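Local atomic coordinates of ferripyochelin binding protein (Pyrococcus horikoshii, PDB entry 2FKO), a protein that binds zinc between the subunits of a left-handed beta-helix trimer and probably acts as a gamma-class carbonic anhydrase, converting carbon dioxide and water to bicarbonate. Residues Q59-I64 and G81-V86; S16-E21 and S36-A41. All coordinates share one frame; numbering follows the deposited sequence.

Contact 1 of 2, residues Q59-I64 and G81-V86. With ZN (zinc ion), chain B.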
loop_
_atom_site.group_PDB
_atom_site.type_symbol
_atom_site.label_atom_id
_atom_site.label_comp_id
_atom_site.label_asym_id
_atom_site.label_seq_id
_atom_site.Cartn_x
_atom_site.Cartn_y
_atom_site.Cartn_z
ATOM N N GLN A 59 0.603 4.298 -10.390
ATOM C CA GLN A 59 1.142 2.956 -10.206
ATOM C C GLN A 59 0.470 2.003 -9.219
ATOM O O GLN A 59 -0.490 2.357 -8.531
ATOM C CB GLN A 59 2.643 3.076 -9.928
ATOM C CG GLN A 59 3.366 3.684 -11.129
ATOM C CD GLN A 59 4.821 3.996 -10.873
ATOM O OE1 GLN A 59 5.439 3.437 -9.968
ATOM N NE2 GLN A 59 5.386 4.885 -11.682
ATOM N N ASP A 60 0.987 0.778 -9.186
ATOM C CA ASP A 60 0.470 -0.305 -8.353
ATOM C C ASP A 60 0.257 0.041 -6.881
ATOM O O ASP A 60 1.089 0.686 -6.243
ATOM C CB ASP A 60 1.405 -1.514 -8.446
ATOM C CG ASP A 60 2.014 -1.679 -9.831
ATOM O OD1 ASP A 60 1.458 -2.426 -10.665
ATOM O OD2 ASP A 60 3.055 -1.045 -10.087
ATOM N N ASN A 61 -0.874 -0.409 -6.352
ATOM C CA ASN A 61 -1.222 -0.202 -4.953
ATOM C C ASN A 61 -1.274 1.230 -4.427
ATOM O O ASN A 61 -1.172 1.438 -3.216
ATOM C CB ASN A 61 -0.293 -1.027 -4.054
ATOM C CG ASN A 61 -0.668 -2.495 -4.023
ATOM O OD1 ASN A 61 -1.773 -2.853 -3.621
ATOM N ND2 ASN A 61 0.251 -3.355 -4.452
ATOM N N VAL A 62 -1.429 2.226 -5.296
ATOM C CA VAL A 62 -1.615 3.664 -4.956
ATOM C C VAL A 62 -3.005 3.907 -4.540
ATOM O O VAL A 62 -3.898 3.260 -5.109
ATOM C CB VAL A 62 -1.096 4.486 -6.191
ATOM C CG1 VAL A 62 -1.361 5.950 -6.018
ATOM C CG2 VAL A 62 0.353 4.169 -6.483
ATOM N N SER A 63 -3.255 4.895 -3.689
ATOM C CA SER A 63 -4.614 5.341 -3.423
ATOM C C SER A 63 -4.711 6.838 -3.690
ATOM O O SER A 63 -3.800 7.597 -3.355
ATOM C CB SER A 63 -5.002 5.072 -1.964
ATOM O OG SER A 63 -4.981 3.688 -1.655
ATOM N N ILE A 64 -5.800 7.257 -4.327
ATOM C CA ILE A 64 -6.032 8.672 -4.588
ATOM C C ILE A 64 -7.438 8.948 -4.086
ATOM O O ILE A 64 -8.384 8.257 -4.466
ATOM C CB ILE A 64 -5.943 9.023 -6.087
ATOM C CG1 ILE A 64 -4.545 8.671 -6.612
ATOM C CG2 ILE A 64 -6.224 10.519 -6.284
ATOM C CD1 ILE A 64 -4.329 8.970 -8.085
ATOM N N GLY A 81 4.273 7.140 -7.965
ATOM C CA GLY A 81 4.944 5.903 -7.614
ATOM C C GLY A 81 4.173 4.850 -6.848
ATOM O O GLY A 81 3.201 5.136 -6.149
ATOM N N HIS A 82 4.638 3.613 -6.995
ATOM C CA HIS A 82 4.043 2.456 -6.335
ATOM C C HIS A 82 3.742 2.731 -4.869
ATOM O O HIS A 82 4.561 3.311 -4.156
ATOM C CB HIS A 82 5.005 1.265 -6.381
ATOM C CG HIS A 82 5.598 1.007 -7.729
ATOM N ND1 HIS A 82 4.939 0.296 -8.709
ATOM C CD2 HIS A 82 6.804 1.338 -8.250
ATOM C CE1 HIS A 82 5.716 0.196 -9.773
ATOM N NE2 HIS A 82 6.851 0.819 -9.521
ATOM N N ASN A 83 2.563 2.306 -4.429
ATOM C CA ASN A 83 2.157 2.439 -3.038
ATOM C C ASN A 83 2.083 3.852 -2.473
ATOM O O ASN A 83 1.998 4.018 -1.256
ATOM C CB ASN A 83 3.080 1.583 -2.154
ATOM C CG ASN A 83 2.946 0.091 -2.437
ATOM O OD1 ASN A 83 2.423 -0.667 -1.619
ATOM N ND2 ASN A 83 3.410 -0.333 -3.607
ATOM N N ALA A 84 2.109 4.866 -3.338
ATOM C CA ALA A 84 2.021 6.245 -2.865
ATOM C C ALA A 84 0.560 6.565 -2.558
ATOM O O ALA A 84 -0.332 5.774 -2.862
ATOM C CB ALA A 84 2.572 7.211 -3.916
ATOM N N MET A 85 0.311 7.726 -1.961
ATOM C CA MET A 85 -1.057 8.108 -1.620
ATOM C C MET A 85 -1.235 9.621 -1.757
ATOM O O MET A 85 -0.528 10.397 -1.125
ATOM C CB MET A 85 -1.362 7.654 -0.190
ATOM C CG MET A 85 -2.845 7.563 0.176
ATOM S SD MET A 85 -3.677 9.156 0.363
ATOM C CE MET A 85 -5.160 8.868 -0.626
ATOM N N VAL A 86 -2.170 10.031 -2.608
ATOM C CA VAL A 86 -2.443 11.446 -2.815
ATOM C C VAL A 86 -3.838 11.736 -2.280
ATOM O O VAL A 86 -4.824 11.106 -2.692
ATOM C CB VAL A 86 -2.362 11.820 -4.315
ATOM C CG1 VAL A 86 -2.681 13.297 -4.509
ATOM C CG2 VAL A 86 -0.966 11.515 -4.843
HETATM ZN ZN ZN B . 8.198 0.792 -11.029
HETATM O O HOH W 1 7.933 2.191 -12.148
#
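Asp-60 and His-82 lie side by side, carboxylate and imidazole nearly coplanar at 10°, and ND1 of His-82 gives a weak, bent hydrogen bond to OD2 of Asp-60 (2.7 Å, 124°). The other ring nitrogen, NE2, binds the zinc ion at 2.0 Å; a water is also on the metal, and His-65 and His-87 of the second subunit complete the protein ligands. OD2 of Asp-60 has a further mate in a salt bridge to Arg-44 of that subunit, so the second-shell acid links the histidine to the subunit interface. Gln-59 crosses one face of the ring: its OE1 sits 2.9 Å above the centre and accepts a weak bond from the backbone N of His-82 (3.1 Å). CG anti to the carbonyl carbon and an extended chain carry the Gln-59 amide out over the imidazole, its plane 60° from the ring. A straight bond from Asn-83 N to Asp-60 O (2.8 Å) ties two type II turns together; Ser-63 N to Ala-84 O (3.2 Å) and Val-86 N to Ser-63 O (3.0 Å) carry the chains into parallel pairing of Ser-63 with Met-85 and Ile-64 with Val-86. Ser-63 OG is satisfied by Asn-61 of the third subunit. The segments enter neighbouring strands 63-65 and 85-87 of one parallel sheet; on the other side of 59-64 its backbone bonds to Val-42 and Arg-44, while Tyr-159 of helix 146-169 touches Gln-59 and His-82.

Contact 2 of 2, residues S16-E21 and S36-A41. With EDO (1,2-ethanediol), chain C.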
loop_
_atom_site.group_PDB
_atom_site.type_symbol
_atom_site.label_atom_id
_atom_site.label_comp_id
_atom_site.label_asym_id
_atom_site.label_seq_id
_atom_site.Cartn_x
_atom_site.Cartn_y
_atom_site.Cartn_z
ATOM N N SER A 16 -7.540 6.119 -25.113
ATOM C CA SER A 16 -6.131 5.714 -25.120
ATOM C C SER A 16 -5.593 5.326 -23.751
ATOM O O SER A 16 -4.514 4.748 -23.643
ATOM C CB SER A 16 -5.253 6.830 -25.686
ATOM O OG SER A 16 -5.308 7.980 -24.859
ATOM N N ALA A 17 -6.341 5.648 -22.706
ATOM C CA ALA A 17 -5.906 5.333 -21.353
ATOM C C ALA A 17 -5.918 3.830 -21.088
ATOM O O ALA A 17 -6.609 3.069 -21.769
ATOM C CB ALA A 17 -6.805 6.049 -20.344
ATOM N N PHE A 18 -5.127 3.404 -20.111
ATOM C CA PHE A 18 -5.098 2.001 -19.737
ATOM C C PHE A 18 -5.466 1.897 -18.271
ATOM O O PHE A 18 -4.801 2.473 -17.413
ATOM C CB PHE A 18 -3.715 1.375 -19.923
ATOM C CG PHE A 18 -3.589 0.009 -19.286
ATOM C CD1 PHE A 18 -4.349 -1.063 -19.752
ATOM C CD2 PHE A 18 -2.743 -0.196 -18.196
ATOM C CE1 PHE A 18 -4.270 -2.322 -19.142
ATOM C CE2 PHE A 18 -2.657 -1.450 -17.581
ATOM C CZ PHE A 18 -3.423 -2.513 -18.056
ATOM N N VAL A 19 -6.539 1.176 -17.988
ATOM C CA VAL A 19 -6.955 0.977 -16.611
ATOM C C VAL A 19 -6.919 -0.522 -16.385
ATOM O O VAL A 19 -7.715 -1.260 -16.953
ATOM C CB VAL A 19 -8.381 1.493 -16.359
ATOM C CG1 VAL A 19 -8.745 1.289 -14.895
ATOM C CG2 VAL A 19 -8.472 2.965 -16.720
ATOM N N ASP A 20 -5.968 -0.974 -15.579
ATOM C CA ASP A 20 -5.837 -2.393 -15.295
ATOM C C ASP A 20 -7.162 -2.888 -14.722
ATOM O O ASP A 20 -7.807 -2.178 -13.956
ATOM C CB ASP A 20 -4.720 -2.615 -14.282
ATOM C CG ASP A 20 -4.352 -4.067 -14.145
ATOM O OD1 ASP A 20 -3.471 -4.528 -14.906
ATOM O OD2 ASP A 20 -4.956 -4.748 -13.282
ATOM N N GLU A 21 -7.579 -4.099 -15.080
ATOM C CA GLU A 21 -8.843 -4.598 -14.564
ATOM C C GLU A 21 -8.807 -4.797 -13.057
ATOM O O GLU A 21 -9.850 -4.930 -12.431
ATOM C CB GLU A 21 -9.260 -5.901 -15.262
ATOM C CG GLU A 21 -8.305 -7.068 -15.118
ATOM C CD GLU A 21 -8.850 -8.321 -15.774
ATOM O OE1 GLU A 21 -9.757 -8.194 -16.621
ATOM O OE2 GLU A 21 -8.374 -9.428 -15.453
ATOM N N SER A 36 -2.489 6.008 -17.386
ATOM C CA SER A 36 -2.521 4.596 -17.029
ATOM C C SER A 36 -2.708 4.414 -15.526
ATOM O O SER A 36 -2.107 5.123 -14.716
ATOM C CB SER A 36 -1.234 3.903 -17.488
ATOM O OG SER A 36 -0.092 4.564 -16.978
ATOM N N VAL A 37 -3.570 3.465 -15.175
ATOM C CA VAL A 37 -3.892 3.134 -13.792
ATOM C C VAL A 37 -3.540 1.655 -13.665
ATOM O O VAL A 37 -4.060 0.810 -14.404
ATOM C CB VAL A 37 -5.394 3.371 -13.511
ATOM C CG1 VAL A 37 -5.711 3.091 -12.039
ATOM C CG2 VAL A 37 -5.757 4.815 -13.865
ATOM N N TRP A 38 -2.652 1.347 -12.727
ATOM C CA TRP A 38 -2.161 -0.013 -12.571
ATOM C C TRP A 38 -2.802 -0.886 -11.492
ATOM O O TRP A 38 -3.617 -0.415 -10.714
ATOM C CB TRP A 38 -0.641 0.067 -12.420
ATOM C CG TRP A 38 -0.046 0.801 -13.590
ATOM C CD1 TRP A 38 0.040 2.153 -13.754
ATOM C CD2 TRP A 38 0.439 0.220 -14.808
ATOM N NE1 TRP A 38 0.538 2.452 -14.996
ATOM C CE2 TRP A 38 0.794 1.284 -15.665
ATOM C CE3 TRP A 38 0.603 -1.097 -15.258
ATOM C CZ2 TRP A 38 1.306 1.074 -16.953
ATOM C CZ3 TRP A 38 1.115 -1.308 -16.544
ATOM C CH2 TRP A 38 1.459 -0.223 -17.372
ATOM N N PRO A 39 -2.448 -2.186 -11.455
ATOM C CA PRO A 39 -2.998 -3.130 -10.480
ATOM C C PRO A 39 -3.115 -2.612 -9.051
ATOM O O PRO A 39 -2.160 -2.082 -8.489
ATOM C CB PRO A 39 -2.057 -4.325 -10.590
ATOM C CG PRO A 39 -1.703 -4.317 -12.034
ATOM C CD PRO A 39 -1.444 -2.852 -12.305
ATOM N N SER A 40 -4.305 -2.792 -8.484
ATOM C CA SER A 40 -4.633 -2.389 -7.120
ATOM C C SER A 40 -4.613 -0.890 -6.875
ATOM O O SER A 40 -4.737 -0.449 -5.735
ATOM C CB SER A 40 -3.712 -3.077 -6.112
ATOM O OG SER A 40 -4.147 -2.812 -4.790
ATOM N N ALA A 41 -4.440 -0.103 -7.932
ATOM C CA ALA A 41 -4.457 1.344 -7.774
ATOM C C ALA A 41 -5.926 1.691 -7.587
ATOM O O ALA A 41 -6.787 1.139 -8.272
ATOM C CB ALA A 41 -3.899 2.039 -9.022
HETATM C C1 EDO C . -13.378 -6.871 -9.921
HETATM O O1 EDO C . -13.860 -7.515 -8.763
HETATM C C2 EDO C . -12.981 -7.634 -10.812
HETATM O O2 EDO C . -11.884 -7.229 -11.656
#
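Phe-18 directs the edge of its ring at the face of the Trp-38 indole, CE2 lying 3.9 Å from CZ3 and toward the rim of that ring, in an edge-to-face pair whose planes meet at 63°. CG of Phe-18 is anti to the backbone N (chi1 168°), which swings the ring along the strand toward the indole. Trp-38 is steadied within its own segment by a weak bond from NE1 to Ser-36 OG (3.0 Å). Helix 146-169 lies against both aromatics, through Ala-163 and Ile-167 at Phe-18 and Leu-162 at Trp-38. Beneath them, strands 18-19 and 36-37 run parallel on successive turns of the left-handed beta-helix, the hexapeptide-repeat fold of this family. Val-37 N donates to Phe-18 O (2.7 Å), and Asp-20 N gives a nearly straight bond to Val-37 O (2.9 Å, 177°). Val-19 and Val-37, on the sheet face away from the aromatics, lie side by side, CG1 of Val-19 reaching CB of Val-37 at 4.2 Å. Asp-20 lays its carboxylate across Pro-39, OD1 being 3.4 Å from CG of the proline, while OD1 also pairs with Arg-170 and OD2 takes the backbone N of Asn-22. Replacing Asp-20 by an alanine is likely to leave Arg-170 without this partner and Asn-22 N without its acceptor, and to open a gap beside the Pro-39 ring. Within the type II turn from Trp-38 to Ala-41, Ser-40 OG hydrogen-bonds to its counterparts in both other subunits.

How the contacts relate
Contact 2 joins earlier turns of the same beta-helix and contact 1 later ones, in series along the chain. The two meet directly where Asn-61 N lies 3.0 Å from Pro-39 O, a probable hydrogen bond between segments 36-41 and 59-64. Both pair parallel strands of successive coils, on different sheets; 59-64 and 81-86 each carry a type II turn, but in contact 2 only 36-41 does. All touching residues of contact 1 are buried near the chain's centre; its His-82 binds a zinc shared with another subunit and Asp-60 backs that histidine. Contact 2, also largely buried, lies farther from the centre, with Phe-18 and Val-19 partly exposed, and relies more on aromatic and aliphatic packing beside the C-terminal helix.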